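Local coordinates for phosphoribosylaminoimidazole-succinocarboxamide synthase (Thermotoga maritima, PDB 1KUT), which catalyses the ATP-dependent joining of L-aspartate to a carboxyaminoimidazole ribonucleotide, giving SAICAR in de novo purine biosynthesis, at residues E83-K89 with E165-Y171; F158-F164 with L223-L227; S188-F192 with K216-V220. All coordinates share one frame; numbering follows the deposited sequence.

Contact 1 (E83-K89 with E165-Y171)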
loop_
_atom_site.group_PDB
_atom_site.type_symbol
_atom_site.label_atom_id
_atom_site.label_comp_id
_atom_site.label_asym_id
_atom_site.label_seq_id
_atom_site.Cartn_x
_atom_site.Cartn_y
_atom_site.Cartn_z
ATOM N N GLU B 83 10.759 0.914 5.181
ATOM C CA GLU B 83 10.681 2.275 5.687
ATOM C C GLU B 83 9.281 2.332 6.293
ATOM O O GLU B 83 8.298 2.157 5.598
ATOM C CB GLU B 83 10.832 3.287 4.553
ATOM C CG GLU B 83 12.262 3.425 4.064
ATOM C CD GLU B 83 12.455 4.585 3.089
ATOM O OE1 GLU B 83 11.820 5.647 3.277
ATOM O OE2 GLU B 83 13.260 4.444 2.138
ATOM N N VAL B 84 9.197 2.529 7.603
ATOM C CA VAL B 84 7.915 2.570 8.288
ATOM C C VAL B 84 7.599 4.026 8.615
ATOM O O VAL B 84 8.317 4.673 9.383
ATOM C CB VAL B 84 7.954 1.756 9.609
ATOM C CG1 VAL B 84 6.532 1.594 10.152
ATOM C CG2 VAL B 84 8.623 0.406 9.387
ATOM N N VAL B 85 6.507 4.526 8.051
ATOM C CA VAL B 85 6.118 5.903 8.250
ATOM C C VAL B 85 4.886 6.037 9.126
ATOM O O VAL B 85 3.895 5.320 8.943
ATOM C CB VAL B 85 5.830 6.565 6.888
ATOM C CG1 VAL B 85 5.405 8.016 7.079
ATOM C CG2 VAL B 85 7.067 6.471 5.999
ATOM N N VAL B 86 4.953 6.952 10.090
ATOM C CA VAL B 86 3.816 7.204 10.949
ATOM C C VAL B 86 3.368 8.628 10.663
ATOM O O VAL B 86 4.184 9.568 10.660
ATOM C CB VAL B 86 4.173 7.065 12.435
ATOM C CG1 VAL B 86 2.943 7.337 13.284
ATOM C CG2 VAL B 86 4.685 5.663 12.717
ATOM N N ARG B 87 2.079 8.802 10.395
ATOM C CA ARG B 87 1.574 10.131 10.120
ATOM C C ARG B 87 0.622 10.555 11.217
ATOM O O ARG B 87 -0.236 9.782 11.635
ATOM C CB ARG B 87 0.847 10.161 8.774
ATOM C CG ARG B 87 1.749 9.836 7.597
ATOM C CD ARG B 87 0.956 9.669 6.331
ATOM N NE ARG B 87 1.781 9.079 5.282
ATOM C CZ ARG B 87 2.748 9.718 4.631
ATOM N NH1 ARG B 87 3.015 10.985 4.912
ATOM N NH2 ARG B 87 3.453 9.079 3.705
ATOM N N LEU B 88 0.805 11.787 11.685
ATOM C CA LEU B 88 -0.027 12.370 12.715
ATOM C C LEU B 88 -0.856 13.457 12.048
ATOM O O LEU B 88 -1.959 13.777 12.491
ATOM C CB LEU B 88 0.852 12.987 13.808
ATOM C CG LEU B 88 1.054 12.217 15.118
ATOM C CD1 LEU B 88 1.225 10.756 14.850
ATOM C CD2 LEU B 88 2.261 12.777 15.848
ATOM N N LYS B 89 -0.311 14.025 10.980
ATOM C CA LYS B 89 -0.987 15.076 10.240
ATOM C C LYS B 89 -0.825 14.819 8.758
ATOM O O LYS B 89 0.173 14.240 8.327
ATOM C CB LYS B 89 -0.412 16.448 10.583
ATOM C CG LYS B 89 -0.581 16.862 12.045
ATOM C CD LYS B 89 -0.254 18.333 12.240
ATOM C CE LYS B 89 -0.278 18.730 13.718
ATOM N NZ LYS B 89 -1.535 18.335 14.417
ATOM N N GLU B 165 5.212 20.756 16.819
ATOM C CA GLU B 165 4.394 19.594 16.539
ATOM C C GLU B 165 4.956 18.694 15.461
ATOM O O GLU B 165 5.395 19.137 14.391
ATOM C CB GLU B 165 2.963 20.002 16.203
ATOM C CG GLU B 165 2.831 21.233 15.343
ATOM C CD GLU B 165 1.376 21.537 15.026
ATOM O OE1 GLU B 165 0.547 21.528 15.971
ATOM O OE2 GLU B 165 1.067 21.785 13.837
ATOM N N LEU B 166 4.944 17.408 15.787
ATOM C CA LEU B 166 5.446 16.371 14.912
ATOM C C LEU B 166 4.381 16.014 13.901
ATOM O O LEU B 166 3.325 15.512 14.261
ATOM C CB LEU B 166 5.813 15.146 15.748
ATOM C CG LEU B 166 6.415 13.979 14.984
ATOM C CD1 LEU B 166 7.630 14.457 14.193
ATOM C CD2 LEU B 166 6.790 12.885 15.974
ATOM N N TRP B 167 4.654 16.281 12.628
ATOM C CA TRP B 167 3.699 15.982 11.572
ATOM C C TRP B 167 3.715 14.513 11.180
ATOM O O TRP B 167 2.673 13.856 11.115
ATOM C CB TRP B 167 4.008 16.845 10.367
ATOM C CG TRP B 167 3.516 18.209 10.531
ATOM C CD1 TRP B 167 3.498 18.943 11.688
ATOM C CD2 TRP B 167 2.961 19.045 9.512
ATOM N NE1 TRP B 167 2.962 20.188 11.447
ATOM C CE2 TRP B 167 2.625 20.277 10.119
ATOM C CE3 TRP B 167 2.714 18.876 8.141
ATOM C CZ2 TRP B 167 2.057 21.330 9.399
ATOM C CZ3 TRP B 167 2.155 19.919 7.433
ATOM C CH2 TRP B 167 1.832 21.132 8.062
ATOM N N ASP B 168 4.910 14.020 10.888
ATOM C CA ASP B 168 5.121 12.629 10.518
ATOM C C ASP B 168 6.603 12.315 10.626
ATOM O O ASP B 168 7.440 13.217 10.728
ATOM C CB ASP B 168 4.617 12.337 9.111
ATOM C CG ASP B 168 5.219 13.245 8.079
ATOM O OD1 ASP B 168 6.411 13.591 8.219
ATOM O OD2 ASP B 168 4.501 13.599 7.112
ATOM N N ILE B 169 6.926 11.030 10.590
ATOM C CA ILE B 169 8.297 10.607 10.753
ATOM C C ILE B 169 8.437 9.228 10.141
ATOM O O ILE B 169 7.482 8.469 10.114
ATOM C CB ILE B 169 8.627 10.585 12.282
ATOM C CG1 ILE B 169 10.043 10.074 12.534
ATOM C CG2 ILE B 169 7.620 9.710 13.021
ATOM C CD1 ILE B 169 10.509 10.348 13.918
ATOM N N LYS B 170 9.619 8.916 9.624
ATOM C CA LYS B 170 9.874 7.611 9.023
ATOM C C LYS B 170 10.903 6.840 9.857
ATOM O O LYS B 170 11.896 7.416 10.311
ATOM C CB LYS B 170 10.421 7.782 7.603
ATOM C CG LYS B 170 10.790 6.454 6.947
ATOM C CD LYS B 170 12.027 6.576 6.068
ATOM C CE LYS B 170 13.238 7.086 6.858
ATOM N NZ LYS B 170 14.532 6.670 6.234
ATOM N N TYR B 171 10.663 5.544 10.053
ATOM C CA TYR B 171 11.580 4.682 10.812
ATOM C C TYR B 171 12.071 3.515 9.958
ATOM O O TYR B 171 11.583 3.272 8.851
ATOM C CB TYR B 171 10.883 4.080 12.036
ATOM C CG TYR B 171 10.268 5.100 12.982
ATOM C CD1 TYR B 171 11.072 5.917 13.782
ATOM C CD2 TYR B 171 8.884 5.246 13.072
ATOM C CE1 TYR B 171 10.508 6.849 14.645
ATOM C CE2 TYR B 171 8.309 6.175 13.934
ATOM C CZ TYR B 171 9.126 6.964 14.714
ATOM O OH TYR B 171 8.565 7.849 15.591
HETATM O O HOH W 1 1.760 12.886 6.699
#
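K89 lays its CD on one face of the W167 indole, 3.9 Å from the centroid of the five-membered ring and 13° off its normal, a CH-pi contact in which chain and ring cross at about a right angle. Beyond it, CE packs against E165 OE2, while NZ goes to D105 in a salt bridge; E165 OE2 also receives a weak bond from W167 NE1. The Y171 ring is met at its edge, in plane, by V86 CG2, which lies 3.9 Å from CE2, and its hydroxyl bonds to T152 of helix 138-160. Over the R87 guanidinium sits V85 CG1, on one face. R87 NH1 reaches D168 OD2 as a long salt bridge of 3.7 Å, the two planes nearly perpendicular, and a water at the guanidinium edge, 2.9 Å from R87 NH1, also lies within bonding reach of D168 OD2. R87 NE makes a salt bridge to E112. D168 and R87 face each other as a non-hydrogen-bonded pair, and CG of D168, set between its backbone N and carbonyl carbon (chi1 55°), runs alongside the arginine. V84 with Y171 and V86 with I169 are antiparallel hydrogen-bonded pairs, the bond from V86 N to I169 O being 2.9 Å long. At the corner, W167 O accepts from both L88 N and K89 N, at 2.8 and 3.0 Å. V84, V86, I169 and Y171 share one face, where V86 and Y171 pack on helix 138-160, opposite V85, R87, D168 and K170: neighbouring antiparallel strands 78-87 and 164-175, with alternate side chains on the two faces of the sheet.

Contact 2 (F158-F164 with L223-L227)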
loop_
_atom_site.group_PDB
_atom_site.type_symbol
_atom_site.label_atom_id
_atom_site.label_comp_id
_atom_site.label_asym_id
_atom_site.label_seq_id
_atom_site.Cartn_x
_atom_site.Cartn_y
_atom_site.Cartn_z
ATOM N N PHE B 158 7.681 14.752 23.456
ATOM C CA PHE B 158 8.995 15.342 23.628
ATOM C C PHE B 158 9.033 16.763 23.057
ATOM O O PHE B 158 9.300 17.725 23.784
ATOM C CB PHE B 158 10.033 14.484 22.912
ATOM C CG PHE B 158 11.431 14.955 23.105
ATOM C CD1 PHE B 158 12.112 14.680 24.286
ATOM C CD2 PHE B 158 12.066 15.702 22.117
ATOM C CE1 PHE B 158 13.413 15.140 24.482
ATOM C CE2 PHE B 158 13.362 16.171 22.300
ATOM C CZ PHE B 158 14.040 15.889 23.485
ATOM N N PHE B 159 8.768 16.887 21.758
ATOM C CA PHE B 159 8.783 18.185 21.077
ATOM C C PHE B 159 7.669 19.091 21.562
ATOM O O PHE B 159 7.724 20.315 21.405
ATOM C CB PHE B 159 8.644 17.995 19.568
ATOM C CG PHE B 159 9.787 17.267 18.953
ATOM C CD1 PHE B 159 11.062 17.822 18.963
ATOM C CD2 PHE B 159 9.601 16.008 18.385
ATOM C CE1 PHE B 159 12.147 17.131 18.416
ATOM C CE2 PHE B 159 10.676 15.308 17.838
ATOM C CZ PHE B 159 11.952 15.872 17.853
ATOM N N GLU B 160 6.651 18.469 22.141
ATOM C CA GLU B 160 5.494 19.166 22.672
ATOM C C GLU B 160 5.951 20.171 23.733
ATOM O O GLU B 160 5.460 21.301 23.800
ATOM C CB GLU B 160 4.552 18.124 23.275
ATOM C CG GLU B 160 3.153 18.603 23.582
ATOM C CD GLU B 160 2.220 17.457 23.949
ATOM O OE1 GLU B 160 2.454 16.803 24.998
ATOM O OE2 GLU B 160 1.257 17.213 23.179
ATOM N N ARG B 161 6.913 19.760 24.554
ATOM C CA ARG B 161 7.426 20.628 25.604
ATOM C C ARG B 161 7.929 21.954 25.039
ATOM O O ARG B 161 7.985 22.954 25.756
ATOM C CB ARG B 161 8.576 19.959 26.346
ATOM C CG ARG B 161 8.250 18.673 27.061
ATOM C CD ARG B 161 9.511 18.207 27.772
ATOM N NE ARG B 161 9.494 16.796 28.131
ATOM C CZ ARG B 161 10.568 16.130 28.548
ATOM N NH1 ARG B 161 11.733 16.762 28.655
ATOM N NH2 ARG B 161 10.484 14.836 28.845
ATOM N N ALA B 162 8.306 21.954 23.761
ATOM C CA ALA B 162 8.824 23.150 23.095
ATOM C C ALA B 162 7.804 23.795 22.160
ATOM O O ALA B 162 8.140 24.697 21.387
ATOM C CB ALA B 162 10.071 22.788 22.312
ATOM N N ASN B 163 6.562 23.332 22.241
ATOM C CA ASN B 163 5.492 23.836 21.387
ATOM C C ASN B 163 5.793 23.641 19.905
ATOM O O ASN B 163 5.552 24.519 19.067
ATOM C CB ASN B 163 5.211 25.304 21.681
ATOM C CG ASN B 163 4.478 25.498 22.992
ATOM O OD1 ASN B 163 5.096 25.636 24.054
ATOM N ND2 ASN B 163 3.147 25.492 22.928
ATOM N N PHE B 164 6.356 22.482 19.595
ATOM C CA PHE B 164 6.640 22.117 18.220
ATOM C C PHE B 164 5.802 20.882 18.002
ATOM O O PHE B 164 5.675 20.059 18.910
ATOM C CB PHE B 164 8.109 21.780 18.017
ATOM C CG PHE B 164 8.959 22.971 17.721
ATOM C CD1 PHE B 164 9.664 23.612 18.736
ATOM C CD2 PHE B 164 9.043 23.465 16.422
ATOM C CE1 PHE B 164 10.447 24.730 18.455
ATOM C CE2 PHE B 164 9.816 24.577 16.134
ATOM C CZ PHE B 164 10.523 25.213 17.151
ATOM N N LEU B 223 17.063 22.762 19.943
ATOM C CA LEU B 223 15.810 22.397 20.574
ATOM C C LEU B 223 15.984 21.101 21.371
ATOM O O LEU B 223 15.624 21.031 22.543
ATOM C CB LEU B 223 14.755 22.238 19.487
ATOM C CG LEU B 223 13.351 21.813 19.875
ATOM C CD1 LEU B 223 12.413 22.180 18.750
ATOM C CD2 LEU B 223 13.323 20.320 20.133
ATOM N N CYS B 224 16.553 20.078 20.737
ATOM C CA CYS B 224 16.764 18.807 21.413
ATOM C C CYS B 224 17.724 18.946 22.588
ATOM O O CYS B 224 17.520 18.332 23.637
ATOM C CB CYS B 224 17.267 17.758 20.417
ATOM S SG CYS B 224 15.984 17.243 19.223
ATOM N N ARG B 225 18.772 19.747 22.420
ATOM C CA ARG B 225 19.730 19.961 23.504
ATOM C C ARG B 225 19.010 20.596 24.692
ATOM O O ARG B 225 19.172 20.177 25.846
ATOM C CB ARG B 225 20.856 20.889 23.045
ATOM C CG ARG B 225 21.882 20.230 22.135
ATOM C CD ARG B 225 22.933 21.230 21.675
ATOM N NE ARG B 225 24.026 20.592 20.945
ATOM C CZ ARG B 225 24.991 21.258 20.317
ATOM N NH1 ARG B 225 24.989 22.582 20.326
ATOM N NH2 ARG B 225 25.968 20.607 19.692
ATOM N N SER B 226 18.198 21.604 24.395
ATOM C CA SER B 226 17.451 22.325 25.425
ATOM C C SER B 226 16.557 21.415 26.258
ATOM O O SER B 226 16.658 21.377 27.492
ATOM C CB SER B 226 16.598 23.415 24.778
ATOM O OG SER B 226 16.115 24.302 25.759
ATOM N N LEU B 227 15.684 20.679 25.575
ATOM C CA LEU B 227 14.766 19.760 26.239
ATOM C C LEU B 227 15.550 18.665 26.957
ATOM O O LEU B 227 15.113 18.138 27.984
ATOM C CB LEU B 227 13.834 19.137 25.205
ATOM C CG LEU B 227 13.081 20.174 24.372
ATOM C CD1 LEU B 227 12.435 19.529 23.157
ATOM C CD2 LEU B 227 12.041 20.836 25.259
#
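A Schellman motif ends helix 138-160, and the outgoing turn packs against helix 214-229 near the C-terminus. N163, with positive phi, is its C-prime residue: F164 N bonds to F159 O at 3.1 Å and N163 N to E160 O at 2.8 Å. F159 O also accepts from A162 N, the two donors arriving from opposite faces of its carbonyl plane. Across the contact L227 packs against both the helix end and the turn. Its CD1 lies obliquely to the F158 ring, 3.6 Å from CE2, while CD2 rests against R161 CB at 3.7 Å and also meets A162 CB. With CG of F158 anti to the backbone N (chi1 -176°), the ring swings across to this leucine. One turn earlier, L223 CD2 comes to the edge of the F159 ring in plane, 3.6 Å from CD1. C224 SG approaches the F159 edge as well, 5.2 Å from the centroid, a sulfur-aromatic contact. F158 and C224 also touch L50 of helix 39-55, and F159 and F164 touch L194. The contact is apolar packing of one helix against the Schellman C-cap of another.

Contact 3 (S188-F192 with K216-V220)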
loop_
_atom_site.group_PDB
_atom_site.type_symbol
_atom_site.label_atom_id
_atom_site.label_comp_id
_atom_site.label_asym_id
_atom_site.label_seq_id
_atom_site.Cartn_x
_atom_site.Cartn_y
_atom_site.Cartn_z
ATOM N N SER B 188 16.262 12.565 12.556
ATOM C CA SER B 188 16.639 13.960 12.389
ATOM C C SER B 188 15.715 14.608 11.385
ATOM O O SER B 188 14.796 13.964 10.887
ATOM C CB SER B 188 18.075 14.040 11.877
ATOM O OG SER B 188 18.152 13.481 10.569
ATOM N N PRO B 189 15.941 15.902 11.082
ATOM C CA PRO B 189 15.092 16.596 10.109
ATOM C C PRO B 189 15.008 15.830 8.806
ATOM O O PRO B 189 14.080 16.023 8.024
ATOM C CB PRO B 189 15.771 17.956 9.973
ATOM C CG PRO B 189 16.193 18.219 11.407
ATOM C CD PRO B 189 16.803 16.863 11.796
ATOM N N ASP B 190 15.973 14.947 8.565
ATOM C CA ASP B 190 15.943 14.144 7.346
ATOM C C ASP B 190 14.837 13.071 7.388
ATOM O O ASP B 190 14.397 12.598 6.346
ATOM C CB ASP B 190 17.280 13.429 7.133
ATOM C CG ASP B 190 18.343 14.318 6.523
ATOM O OD1 ASP B 190 19.400 13.780 6.141
ATOM O OD2 ASP B 190 18.140 15.540 6.424
ATOM N N THR B 191 14.381 12.690 8.583
ATOM C CA THR B 191 13.381 11.627 8.703
ATOM C C THR B 191 12.051 12.012 9.305
ATOM O O THR B 191 11.169 11.160 9.471
ATOM C CB THR B 191 13.930 10.424 9.533
ATOM O OG1 THR B 191 14.366 10.887 10.818
ATOM C CG2 THR B 191 15.105 9.772 8.831
ATOM N N PHE B 192 11.899 13.281 9.653
ATOM C CA PHE B 192 10.651 13.742 10.222
ATOM C C PHE B 192 10.375 15.190 9.852
ATOM O O PHE B 192 11.297 15.934 9.488
ATOM C CB PHE B 192 10.645 13.546 11.750
ATOM C CG PHE B 192 11.675 14.362 12.507
ATOM C CD1 PHE B 192 11.610 15.760 12.544
ATOM C CD2 PHE B 192 12.643 13.725 13.283
ATOM C CE1 PHE B 192 12.481 16.506 13.346
ATOM C CE2 PHE B 192 13.525 14.464 14.095
ATOM C CZ PHE B 192 13.436 15.861 14.124
ATOM N N LYS B 216 17.167 24.895 9.648
ATOM C CA LYS B 216 16.179 24.080 10.349
ATOM C C LYS B 216 16.883 23.027 11.197
ATOM O O LYS B 216 16.444 22.734 12.314
ATOM C CB LYS B 216 15.212 23.392 9.372
ATOM C CG LYS B 216 15.761 22.146 8.678
ATOM C CD LYS B 216 14.662 21.403 7.915
ATOM C CE LYS B 216 15.215 20.179 7.177
ATOM N NZ LYS B 216 14.174 19.492 6.338
ATOM N N TYR B 217 17.976 22.466 10.672
ATOM C CA TYR B 217 18.739 21.452 11.395
ATOM C C TYR B 217 19.343 22.040 12.661
ATOM O O TYR B 217 19.264 21.436 13.738
ATOM C CB TYR B 217 19.865 20.881 10.525
ATOM C CG TYR B 217 19.379 20.111 9.321
ATOM C CD1 TYR B 217 18.952 20.775 8.169
ATOM C CD2 TYR B 217 19.329 18.712 9.335
ATOM C CE1 TYR B 217 18.489 20.068 7.057
ATOM C CE2 TYR B 217 18.858 17.991 8.228
ATOM C CZ TYR B 217 18.443 18.681 7.094
ATOM O OH TYR B 217 17.985 17.994 5.998
ATOM N N ARG B 218 19.956 23.214 12.532
ATOM C CA ARG B 218 20.560 23.855 13.684
ATOM C C ARG B 218 19.489 24.085 14.738
ATOM O O ARG B 218 19.703 23.796 15.917
ATOM C CB ARG B 218 21.216 25.185 13.291
ATOM C CG ARG B 218 22.455 25.045 12.394
ATOM C CD ARG B 218 23.243 26.353 12.327
ATOM N NE ARG B 218 22.379 27.484 11.979
ATOM C CZ ARG B 218 22.170 27.939 10.742
ATOM N NH1 ARG B 218 22.770 27.373 9.698
ATOM N NH2 ARG B 218 21.335 28.957 10.549
ATOM N N GLU B 219 18.330 24.588 14.309
ATOM C CA GLU B 219 17.222 24.852 15.227
ATOM C C GLU B 219 16.739 23.572 15.913
ATOM O O GLU B 219 16.528 23.554 17.127
ATOM C CB GLU B 219 16.062 25.546 14.486
ATOM C CG GLU B 219 16.316 27.039 14.201
ATOM C CD GLU B 219 15.164 27.739 13.467
ATOM O OE1 GLU B 219 15.294 28.950 13.165
ATOM O OE2 GLU B 219 14.135 27.086 13.188
ATOM N N VAL B 220 16.561 22.500 15.146
ATOM C CA VAL B 220 16.132 21.225 15.743
ATOM C C VAL B 220 17.130 20.773 16.815
ATOM O O VAL B 220 16.742 20.463 17.946
ATOM C CB VAL B 220 16.005 20.101 14.682
ATOM C CG1 VAL B 220 15.746 18.761 15.365
ATOM C CG2 VAL B 220 14.869 20.422 13.732
#
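Y217 leaves its helix with CG anti to the carbonyl carbon (chi1 -65°), and D190 leaves the loop in the same sense (chi1 -81°); between them these torsions bring the phenol to the carboxylate. Y217 OH donates to D190 OD2 in a very short hydrogen bond of 2.5 Å, a length that is doubtful at this resolution. The acceptor oxygen lies at the ring edge and in its plane, yet the carboxylate is turned 88° to the ring. K39 NZ forms a salt bridge with the other oxygen, OD1. P189 packs against the helix beside this tyrosine-aspartate pair. Its CB sits over one face of the Y217 ring, offset toward the rim and 3.9 Å from the centroid, a CH-pi contact; the same carbon meets K216 CE at 3.6 Å. P189 CG reaches V220 CG2, tightly packed at 3.5 Å. From the far end of the loop, F192 brings CZ to V220 CG1 at 3.9 Å, the methyl lying at the edge of the F192 ring. Within the loop, S188 N bonds to T191 OG1 at 3.1 Å and T191 N to S188 O, closing a tight turn around P189 and D190. Y217 is packed in addition on I42 and C43 of helix 39-55, and F192 on L166 and I169 of strand 164-175. The loop before strand 192-196 thus docks on helix 214-229 through a proline-aromatic CH-pi contact and a tyrosine-aspartate hydrogen bond.

How the contacts relate
Contact 1 lies nearest the centre of the chain and is built on backbone bonding between two strands, with charged side chains along one face. Contacts 2 and 3 both dock onto helix 214-229, and side chains do the work there: contact 2 is apolar and includes the exposed R161 at its margin, whereas contact 3 is buried and adds a polar anchor. Strand 164-175 follows helix 138-160 directly, linking contact 1 to contact 2. Contact 3 joins them: K170 N lies 2.7 Å from T191 O, a probable hydrogen bond, I169 packs on F192, and F192 CZ meets F159 CZ at 4.0 Å. Sheet and C-terminal helix are thereby connected.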